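Local coordinates for protein methyltransferase (Streptococcus mutans, PDB 2B78) that probably transfers methyl groups from S-adenosylmethionine and may bind RNA, its substrate being unknown, at residues V71-K82 with E134-Y143; N160-Q168 with V185-T193. All blocks are in the same frame, centred on the assembly; numbering follows the deposited sequence.

Interaction 1: V71-K82 with E134-Y143; sequences VTYFIKLFQWSK and EIVAAFRQVY
Lys82 NZ donates a 2.7 Å hydrogen bond to Val142 O, arriving nearly along the C=O axis at the end of helix 134-142. The lysine reaches it fully stretched: with CG trans to the backbone N (chi1 177°), the chain slides past Tyr143 in the opposite direction. Lys82 CD lies 4.0 Å from the centroid of the Tyr143 ring, a CH-pi contact over one face, and NZ continues to an off-centre cation-pi position. A water joins Tyr143 OH to Ser81 OG.

Away from this polar end the interface is apolar and interlocked. The Ala138 methyl is a knob among Val71, Phe74, Ile75 and Phe78, 3.4 Å from Phe74 CB, which lets the helix axes come within 8.1 Å. Phe78 is the reciprocal knob among Ile135, Ala138, Phe139 and Val142. One face of its ring receives the edge of Phe139 in a T-shaped stack, planes 83° apart and centroids 5.5 Å apart, while Ile135 CG2 lies in plane at its rim. Ile135 CG1 stands over the centre of the Phe74 ring, 3.6 Å from the centroid.

The two helices cross at -46° with knobs-into-holes packing. Phe78, edge-to-face with Phe100, and Phe139, edge-to-face with Phe121, join the pair to strands 96-101 and 118-123 of the five-stranded mixed sheet, an alpha/beta layer arrangement.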
loop_
_atom_site.group_PDB
_atom_site.type_symbol
_atom_site.label_atom_id
_atom_site.label_comp_id
_atom_site.label_asym_id
_atom_site.label_seq_id
_atom_site.Cartn_x
_atom_site.Cartn_y
_atom_site.Cartn_z
ATOM N N VAL A 71 1.886 -18.089 21.403
ATOM C CA VAL A 71 2.518 -16.784 21.533
ATOM C C VAL A 71 4.016 -16.807 21.211
ATOM O O VAL A 71 4.544 -15.856 20.626
ATOM C CB VAL A 71 2.251 -16.175 22.945
ATOM C CG1 VAL A 71 2.872 -17.032 24.026
ATOM C CG2 VAL A 71 2.773 -14.749 22.999
ATOM N N THR A 72 4.702 -17.893 21.555
ATOM C CA THR A 72 6.133 -17.977 21.271
ATOM C C THR A 72 6.424 -17.984 19.773
ATOM O O THR A 72 7.436 -17.436 19.325
ATOM C CB THR A 72 6.767 -19.231 21.908
ATOM O OG1 THR A 72 6.853 -19.046 23.326
ATOM C CG2 THR A 72 8.168 -19.468 21.355
ATOM N N TYR A 73 5.541 -18.602 19.000
ATOM C CA TYR A 73 5.738 -18.654 17.560
ATOM C C TYR A 73 5.720 -17.238 16.989
ATOM O O TYR A 73 6.489 -16.921 16.087
ATOM C CB TYR A 73 4.646 -19.489 16.898
ATOM C CG TYR A 73 4.869 -19.673 15.413
ATOM C CD1 TYR A 73 5.835 -20.560 14.939
ATOM C CD2 TYR A 73 4.118 -18.952 14.481
ATOM C CE1 TYR A 73 6.049 -20.729 13.574
ATOM C CE2 TYR A 73 4.324 -19.116 13.109
ATOM C CZ TYR A 73 5.288 -20.006 12.667
ATOM O OH TYR A 73 5.487 -20.186 11.319
ATOM N N PHE A 74 4.842 -16.383 17.516
ATOM C CA PHE A 74 4.767 -15.010 17.032
ATOM C C PHE A 74 5.932 -14.163 17.537
ATOM O O PHE A 74 6.395 -13.255 16.836
ATOM C CB PHE A 74 3.416 -14.388 17.402
ATOM C CG PHE A 74 2.267 -14.941 16.605
ATOM C CD1 PHE A 74 2.169 -14.692 15.238
ATOM C CD2 PHE A 74 1.312 -15.752 17.206
ATOM C CE1 PHE A 74 1.133 -15.252 14.483
ATOM C CE2 PHE A 74 0.279 -16.312 16.461
ATOM C CZ PHE A 74 0.190 -16.063 15.097
ATOM N N ILE A 75 6.425 -14.453 18.738
ATOM C CA ILE A 75 7.572 -13.706 19.265
ATOM C C ILE A 75 8.748 -13.918 18.300
ATOM O O ILE A 75 9.461 -12.968 17.949
ATOM C CB ILE A 75 7.954 -14.200 20.694
ATOM C CG1 ILE A 75 6.913 -13.698 21.695
ATOM C CG2 ILE A 75 9.340 -13.710 21.084
ATOM C CD1 ILE A 75 7.038 -14.302 23.081
ATOM N N LYS A 76 8.929 -15.159 17.855
ATOM C CA LYS A 76 9.999 -15.500 16.921
ATOM C C LYS A 76 9.812 -14.737 15.611
ATOM O O LYS A 76 10.759 -14.166 15.075
ATOM C CB LYS A 76 9.992 -17.001 16.617
ATOM C CG LYS A 76 10.184 -17.911 17.832
ATOM C CD LYS A 76 11.601 -17.829 18.379
ATOM C CE LYS A 76 11.832 -18.883 19.455
ATOM N NZ LYS A 76 13.206 -18.796 20.026
ATOM N N LEU A 77 8.589 -14.742 15.090
ATOM C CA LEU A 77 8.307 -14.041 13.840
ATOM C C LEU A 77 8.608 -12.551 13.933
ATOM O O LEU A 77 9.205 -11.975 13.022
ATOM C CB LEU A 77 6.845 -14.232 13.425
ATOM C CG LEU A 77 6.480 -15.571 12.778
ATOM C CD1 LEU A 77 5.010 -15.577 12.416
ATOM C CD2 LEU A 77 7.342 -15.787 11.522
ATOM N N PHE A 78 8.191 -11.917 15.024
ATOM C CA PHE A 78 8.434 -10.486 15.170
ATOM C C PHE A 78 9.898 -10.158 15.443
ATOM O O PHE A 78 10.371 -9.090 15.064
ATOM C CB PHE A 78 7.526 -9.894 16.257
ATOM C CG PHE A 78 6.057 -9.950 15.915
ATOM C CD1 PHE A 78 5.614 -9.619 14.633
ATOM C CD2 PHE A 78 5.115 -10.329 16.869
ATOM C CE1 PHE A 78 4.259 -9.669 14.305
ATOM C CE2 PHE A 78 3.753 -10.384 16.555
ATOM C CZ PHE A 78 3.326 -10.054 15.273
ATOM N N GLN A 79 10.621 -11.065 16.094
ATOM C CA GLN A 79 12.040 -10.825 16.360
ATOM C C GLN A 79 12.780 -10.774 15.030
ATOM O O GLN A 79 13.694 -9.970 14.847
ATOM C CB GLN A 79 12.637 -11.939 17.232
ATOM C CG GLN A 79 12.307 -11.860 18.720
ATOM C CD GLN A 79 12.801 -13.087 19.499
ATOM O OE1 GLN A 79 12.975 -13.036 20.719
ATOM N NE2 GLN A 79 13.013 -14.193 18.793
ATOM N N TRP A 80 12.375 -11.625 14.092
ATOM C CA TRP A 80 13.016 -11.660 12.780
ATOM C C TRP A 80 12.662 -10.415 11.961
ATOM O O TRP A 80 13.523 -9.817 11.316
ATOM C CB TRP A 80 12.587 -12.911 11.994
ATOM C CG TRP A 80 13.258 -14.195 12.388
ATOM C CD1 TRP A 80 12.708 -15.222 13.105
ATOM C CD2 TRP A 80 14.595 -14.606 12.057
ATOM N NE1 TRP A 80 13.620 -16.248 13.241
ATOM C CE2 TRP A 80 14.785 -15.895 12.611
ATOM C CE3 TRP A 80 15.650 -14.010 11.352
ATOM C CZ2 TRP A 80 15.988 -16.602 12.473
ATOM C CZ3 TRP A 80 16.852 -14.715 11.216
ATOM C CH2 TRP A 80 17.007 -15.997 11.777
ATOM N N SER A 81 11.393 -10.029 11.976
ATOM C CA SER A 81 10.965 -8.862 11.215
ATOM C C SER A 81 11.635 -7.603 11.757
ATOM O O SER A 81 11.978 -6.690 11.001
ATOM C CB SER A 81 9.437 -8.727 11.258
ATOM O OG SER A 81 8.964 -8.550 12.584
ATOM N N LYS A 82 11.829 -7.560 13.070
ATOM C CA LYS A 82 12.472 -6.417 13.714
ATOM C C LYS A 82 13.948 -6.327 13.330
ATOM O O LYS A 82 14.454 -5.252 13.023
ATOM C CB LYS A 82 12.344 -6.537 15.238
ATOM C CG LYS A 82 13.056 -5.435 16.024
ATOM C CD LYS A 82 12.701 -5.512 17.504
ATOM C CE LYS A 82 13.233 -4.315 18.277
ATOM N NZ LYS A 82 12.803 -4.354 19.715
ATOM N N GLU A 134 -2.974 -13.285 21.284
ATOM C CA GLU A 134 -1.637 -13.854 21.393
ATOM C C GLU A 134 -0.679 -13.123 20.456
ATOM O O GLU A 134 0.468 -12.872 20.809
ATOM C CB GLU A 134 -1.666 -15.349 21.089
ATOM C CG GLU A 134 -2.502 -15.725 19.889
ATOM C CD GLU A 134 -2.757 -17.217 19.819
ATOM O OE1 GLU A 134 -1.787 -17.975 19.592
ATOM O OE2 GLU A 134 -3.929 -17.627 19.998
ATOM N N ILE A 135 -1.155 -12.765 19.269
ATOM C CA ILE A 135 -0.320 -12.034 18.326
ATOM C C ILE A 135 0.135 -10.713 18.950
ATOM O O ILE A 135 1.315 -10.376 18.923
ATOM C CB ILE A 135 -1.091 -11.710 17.016
ATOM C CG1 ILE A 135 -1.380 -13.004 16.251
ATOM C CG2 ILE A 135 -0.276 -10.728 16.153
ATOM C CD1 ILE A 135 -2.115 -12.797 14.935
ATOM N N VAL A 136 -0.807 -9.958 19.510
ATOM C CA VAL A 136 -0.478 -8.676 20.116
ATOM C C VAL A 136 0.447 -8.857 21.316
ATOM O O VAL A 136 1.421 -8.124 21.472
ATOM C CB VAL A 136 -1.761 -7.922 20.546
ATOM C CG1 VAL A 136 -1.398 -6.623 21.227
ATOM C CG2 VAL A 136 -2.625 -7.636 19.331
ATOM N N ALA A 137 0.141 -9.844 22.155
ATOM C CA ALA A 137 0.948 -10.138 23.331
ATOM C C ALA A 137 2.405 -10.367 22.918
ATOM O O ALA A 137 3.334 -9.842 23.541
ATOM C CB ALA A 137 0.395 -11.378 24.040
ATOM N N ALA A 138 2.594 -11.154 21.862
ATOM C CA ALA A 138 3.926 -11.445 21.344
ATOM C C ALA A 138 4.593 -10.180 20.823
ATOM O O ALA A 138 5.797 -9.977 21.019
ATOM C CB ALA A 138 3.836 -12.473 20.220
ATOM N N PHE A 139 3.820 -9.330 20.150
ATOM C CA PHE A 139 4.367 -8.086 19.602
ATOM C C PHE A 139 4.837 -7.147 20.712
ATOM O O PHE A 139 5.933 -6.581 20.635
ATOM C CB PHE A 139 3.326 -7.351 18.742
ATOM C CG PHE A 139 3.847 -6.076 18.121
ATOM C CD1 PHE A 139 4.502 -6.101 16.895
ATOM C CD2 PHE A 139 3.719 -4.859 18.784
ATOM C CE1 PHE A 139 5.024 -4.928 16.337
ATOM C CE2 PHE A 139 4.234 -3.687 18.243
ATOM C CZ PHE A 139 4.891 -3.722 17.012
ATOM N N ARG A 140 4.011 -6.979 21.742
ATOM C CA ARG A 140 4.375 -6.088 22.831
ATOM C C ARG A 140 5.667 -6.497 23.523
ATOM O O ARG A 140 6.382 -5.648 24.047
ATOM C CB ARG A 140 3.233 -5.981 23.845
ATOM C CG ARG A 140 1.998 -5.308 23.267
ATOM C CD ARG A 140 0.880 -5.162 24.292
ATOM N NE ARG A 140 1.086 -4.041 25.210
ATOM C CZ ARG A 140 0.245 -3.719 26.191
ATOM N NH1 ARG A 140 -0.856 -4.436 26.380
ATOM N NH2 ARG A 140 0.494 -2.677 26.978
ATOM N N GLN A 141 5.988 -7.785 23.526
ATOM C CA GLN A 141 7.234 -8.201 24.165
ATOM C C GLN A 141 8.430 -7.808 23.298
ATOM O O GLN A 141 9.458 -7.347 23.800
ATOM C CB GLN A 141 7.266 -9.714 24.405
ATOM C CG GLN A 141 8.592 -10.167 25.005
ATOM C CD GLN A 141 8.667 -11.653 25.297
ATOM O OE1 GLN A 141 7.796 -12.211 25.957
ATOM N NE2 GLN A 141 9.730 -12.297 24.826
ATOM N N VAL A 142 8.287 -7.979 21.988
ATOM C CA VAL A 142 9.361 -7.660 21.055
ATOM C C VAL A 142 9.549 -6.154 20.860
ATOM O O VAL A 142 10.678 -5.678 20.709
ATOM C CB VAL A 142 9.103 -8.347 19.692
ATOM C CG1 VAL A 142 10.199 -7.974 18.686
ATOM C CG2 VAL A 142 9.047 -9.860 19.893
ATOM N N TYR A 143 8.442 -5.411 20.872
ATOM C CA TYR A 143 8.468 -3.949 20.713
ATOM C C TYR A 143 7.762 -3.358 21.926
ATOM O O TYR A 143 6.637 -2.874 21.820
ATOM C CB TYR A 143 7.703 -3.539 19.453
ATOM C CG TYR A 143 8.443 -3.756 18.151
ATOM C CD1 TYR A 143 9.402 -2.838 17.710
ATOM C CD2 TYR A 143 8.151 -4.844 17.337
ATOM C CE1 TYR A 143 10.044 -2.995 16.485
ATOM C CE2 TYR A 143 8.788 -5.014 16.101
ATOM C CZ TYR A 143 9.729 -4.082 15.684
ATOM O OH TYR A 143 10.329 -4.219 14.457
HETATM O O HOH W 1 8.815 -5.854 12.936
#

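Interaction 2: N160-Q168 with V185-T193; sequences NVSAHLYGQ and VFLNDGLMT
The flat carboxamide of Asn188 meets Ser162 through OD1: the hydroxyl OG donates a 2.8 Å hydrogen bond, lying 23° out of the carbonyl plane. Ala163 N is also near OD1, but its angle is too poor for a bond. Each segment also holds a ring packed against its own backbone. The His164 ring has Tyr166 N over one face, offset toward the rim, and Gly167 C in plane at its edge; NE2 donates to Gly167 O at 2.9 Å. In the other segment, Thr193 C sits 3.6 Å above the centre of one face of the Phe186 ring, where the loop folds back and Phe186 N bonds to Thr193 O at 3.1 Å.

The serine hydroxyl is placed by chi1 of -172°, which sets OG trans to its own N and pointed at the loop. It is shared: Lys152 NZ, from strand 148-153, bonds to Ser162 OG as well as to Leu187 O and Gly190 O, so a single ammonium group ties the strand to the loop at three oxygens.

Strand 162-165 is an edge strand of the five-stranded mixed sheet, antiparallel to strand 148-153, and the loop 186-193 lies against it without adding a strand. Leu165 and Tyr166 both face Ala149, a classic beta bulge.

Just before the strand, Val161 and Leu191 cross at about a right angle, with Leu191 CD2 only 3.5 Å from Val161 CB, a tight apolar contact. Next to Leu191, Gly190 O lies 3.6 Å from Ser162 CB. The carboxylate of Asp189 turns to Arg246 in a salt bridge; Arg246 is a residue that binds S-adenosyl-L-homocysteine in a structure of this protein.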
loop_
_atom_site.group_PDB
_atom_site.type_symbol
_atom_site.label_atom_id
_atom_site.label_comp_id
_atom_site.label_asym_id
_atom_site.label_seq_id
_atom_site.Cartn_x
_atom_site.Cartn_y
_atom_site.Cartn_z
ATOM N N ASN A 160 -17.455 -2.151 12.958
ATOM C CA ASN A 160 -16.435 -1.119 13.136
ATOM C C ASN A 160 -15.163 -1.528 12.414
ATOM O O ASN A 160 -14.799 -2.711 12.385
ATOM C CB ASN A 160 -16.129 -0.930 14.622
ATOM C CG ASN A 160 -17.334 -0.493 15.410
ATOM O OD1 ASN A 160 -17.837 0.618 15.232
ATOM N ND2 ASN A 160 -17.812 -1.365 16.291
ATOM N N VAL A 161 -14.468 -0.564 11.836
ATOM C CA VAL A 161 -13.262 -0.913 11.121
ATOM C C VAL A 161 -12.005 -0.438 11.824
ATOM O O VAL A 161 -10.913 -0.907 11.520
ATOM C CB VAL A 161 -13.310 -0.361 9.690
ATOM C CG1 VAL A 161 -14.408 -1.081 8.909
ATOM C CG2 VAL A 161 -13.581 1.132 9.720
ATOM N N SER A 162 -12.159 0.475 12.778
ATOM C CA SER A 162 -11.002 0.994 13.498
ATOM C C SER A 162 -11.265 1.082 14.996
ATOM O O SER A 162 -12.376 1.414 15.424
ATOM C CB SER A 162 -10.631 2.376 12.954
ATOM O OG SER A 162 -9.402 2.824 13.499
ATOM N N ALA A 163 -10.239 0.793 15.791
ATOM C CA ALA A 163 -10.378 0.841 17.244
ATOM C C ALA A 163 -9.046 0.961 17.970
ATOM O O ALA A 163 -8.012 0.517 17.467
ATOM C CB ALA A 163 -11.118 -0.411 17.730
ATOM N N HIS A 164 -9.073 1.579 19.149
ATOM C CA HIS A 164 -7.882 1.706 19.973
ATOM C C HIS A 164 -7.636 0.280 20.455
ATOM O O HIS A 164 -8.594 -0.422 20.795
ATOM C CB HIS A 164 -8.149 2.651 21.149
ATOM C CG HIS A 164 -7.023 2.725 22.131
ATOM N ND1 HIS A 164 -5.742 3.084 21.771
ATOM C CD2 HIS A 164 -6.978 2.453 23.457
ATOM C CE1 HIS A 164 -4.955 3.024 22.830
ATOM N NE2 HIS A 164 -5.680 2.644 23.866
ATOM N N LEU A 165 -6.377 -0.159 20.464
ATOM C CA LEU A 165 -6.045 -1.535 20.860
ATOM C C LEU A 165 -5.404 -1.696 22.231
ATOM O O LEU A 165 -5.862 -2.512 23.036
ATOM C CB LEU A 165 -5.135 -2.184 19.808
ATOM C CG LEU A 165 -4.822 -3.668 20.036
ATOM C CD1 LEU A 165 -6.123 -4.458 20.078
ATOM C CD2 LEU A 165 -3.904 -4.192 18.927
ATOM N N TYR A 166 -4.333 -0.950 22.495
ATOM C CA TYR A 166 -3.690 -1.030 23.804
ATOM C C TYR A 166 -2.856 0.203 24.097
ATOM O O TYR A 166 -2.541 0.974 23.192
ATOM C CB TYR A 166 -2.829 -2.302 23.927
ATOM C CG TYR A 166 -1.545 -2.353 23.107
ATOM C CD1 TYR A 166 -0.492 -1.474 23.355
ATOM C CD2 TYR A 166 -1.375 -3.313 22.107
ATOM C CE1 TYR A 166 0.700 -1.550 22.632
ATOM C CE2 TYR A 166 -0.185 -3.396 21.377
ATOM C CZ TYR A 166 0.846 -2.508 21.650
ATOM O OH TYR A 166 2.023 -2.592 20.954
ATOM N N GLY A 167 -2.512 0.395 25.367
ATOM C CA GLY A 167 -1.700 1.538 25.748
ATOM C C GLY A 167 -2.393 2.889 25.733
ATOM O O GLY A 167 -3.609 2.986 25.896
ATOM N N GLN A 168 -1.600 3.940 25.546
ATOM C CA GLN A 168 -2.112 5.307 25.510
ATOM C C GLN A 168 -2.889 5.587 24.233
ATOM O O GLN A 168 -2.754 4.872 23.239
ATOM C CB GLN A 168 -0.960 6.313 25.597
ATOM C CG GLN A 168 -0.370 6.535 26.982
ATOM C CD GLN A 168 0.884 7.398 26.934
ATOM O OE1 GLN A 168 0.929 8.412 26.238
ATOM N NE2 GLN A 168 1.908 6.994 27.675
ATOM N N VAL A 185 -1.238 12.760 9.940
ATOM C CA VAL A 185 -1.905 11.464 9.913
ATOM C C VAL A 185 -2.905 11.305 11.052
ATOM O O VAL A 185 -2.941 12.107 11.998
ATOM C CB VAL A 185 -0.881 10.290 9.978
ATOM C CG1 VAL A 185 0.113 10.394 8.817
ATOM C CG2 VAL A 185 -0.145 10.299 11.308
ATOM N N PHE A 186 -3.711 10.255 10.952
ATOM C CA PHE A 186 -4.734 9.950 11.945
ATOM C C PHE A 186 -4.860 8.430 11.997
ATOM O O PHE A 186 -4.863 7.775 10.955
ATOM C CB PHE A 186 -6.060 10.637 11.561
ATOM C CG PHE A 186 -6.395 10.581 10.084
ATOM C CD1 PHE A 186 -7.171 9.543 9.563
ATOM C CD2 PHE A 186 -5.953 11.579 9.223
ATOM C CE1 PHE A 186 -7.502 9.505 8.200
ATOM C CE2 PHE A 186 -6.274 11.553 7.859
ATOM C CZ PHE A 186 -7.050 10.517 7.348
ATOM N N LEU A 187 -4.966 7.869 13.202
ATOM C CA LEU A 187 -5.013 6.420 13.363
ATOM C C LEU A 187 -6.342 5.783 13.718
ATOM O O LEU A 187 -6.447 4.552 13.711
ATOM C CB LEU A 187 -3.986 5.979 14.415
ATOM C CG LEU A 187 -2.515 6.224 14.100
ATOM C CD1 LEU A 187 -1.661 5.585 15.187
ATOM C CD2 LEU A 187 -2.184 5.634 12.731
ATOM N N ASN A 188 -7.359 6.583 14.017
ATOM C CA ASN A 188 -8.629 5.981 14.395
ATOM C C ASN A 188 -9.837 6.568 13.670
ATOM O O ASN A 188 -10.920 6.705 14.243
ATOM C CB ASN A 188 -8.796 6.083 15.911
ATOM C CG ASN A 188 -9.844 5.135 16.442
ATOM O OD1 ASN A 188 -9.923 3.981 16.015
ATOM N ND2 ASN A 188 -10.655 5.610 17.384
ATOM N N ASP A 189 -9.648 6.897 12.398
ATOM C CA ASP A 189 -10.725 7.456 11.588
ATOM C C ASP A 189 -10.848 6.711 10.256
ATOM O O ASP A 189 -10.232 7.087 9.255
ATOM C CB ASP A 189 -10.473 8.950 11.360
ATOM C CG ASP A 189 -11.460 9.572 10.392
ATOM O OD1 ASP A 189 -12.560 9.005 10.205
ATOM O OD2 ASP A 189 -11.134 10.639 9.826
ATOM N N GLY A 190 -11.638 5.639 10.255
ATOM C CA GLY A 190 -11.828 4.860 9.044
ATOM C C GLY A 190 -10.695 3.884 8.791
ATOM O O GLY A 190 -9.874 3.640 9.674
ATOM N N LEU A 191 -10.650 3.333 7.583
ATOM C CA LEU A 191 -9.625 2.367 7.203
ATOM C C LEU A 191 -8.280 2.989 6.862
ATOM O O LEU A 191 -7.242 2.356 7.052
ATOM C CB LEU A 191 -10.091 1.536 6.000
ATOM C CG LEU A 191 -11.201 0.504 6.216
ATOM C CD1 LEU A 191 -11.460 -0.238 4.912
ATOM C CD2 LEU A 191 -10.790 -0.474 7.307
ATOM N N MET A 192 -8.291 4.221 6.360
ATOM C CA MET A 192 -7.051 4.885 5.971
ATOM C C MET A 192 -6.492 5.799 7.048
ATOM O O MET A 192 -7.192 6.162 7.991
ATOM C CB MET A 192 -7.275 5.643 4.663
ATOM C CG MET A 192 -7.798 4.725 3.560
ATOM S SD MET A 192 -8.107 5.593 2.019
ATOM C CE MET A 192 -9.551 6.594 2.528
ATOM N N THR A 193 -5.227 6.179 6.883
ATOM C CA THR A 193 -4.522 6.998 7.858
ATOM C C THR A 193 -4.070 8.381 7.409
ATOM O O THR A 193 -3.364 9.054 8.154
ATOM C CB THR A 193 -3.268 6.272 8.315
ATOM O OG1 THR A 193 -2.356 6.196 7.209
ATOM C CG2 THR A 193 -3.605 4.878 8.782
#

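Overall arrangement
Interactions 1 and 2 have centres about 21 Å apart and follow one another along the chain, yet they share a boundary. Tyr166, the second residue of the bulge, packs against helix 134-142, with Val136 CG1 3.4 Å from Tyr166 CD2, and Arg140 makes a cation-pi contact with the same ring. Val136 CG2 also lies 3.7 Å from Leu165 CD2. Helix 134-142 thus packs on the end of the edge strand, and both helices contact the sheet that this strand belongs to. Interaction 1 lies away from the residues known to bind S-adenosyl-L-homocysteine, whereas in interaction 2 the side chain of Asp189 comes within about 3 Å of that of Arg246, although no S-adenosyl-L-homocysteine is bound in this model.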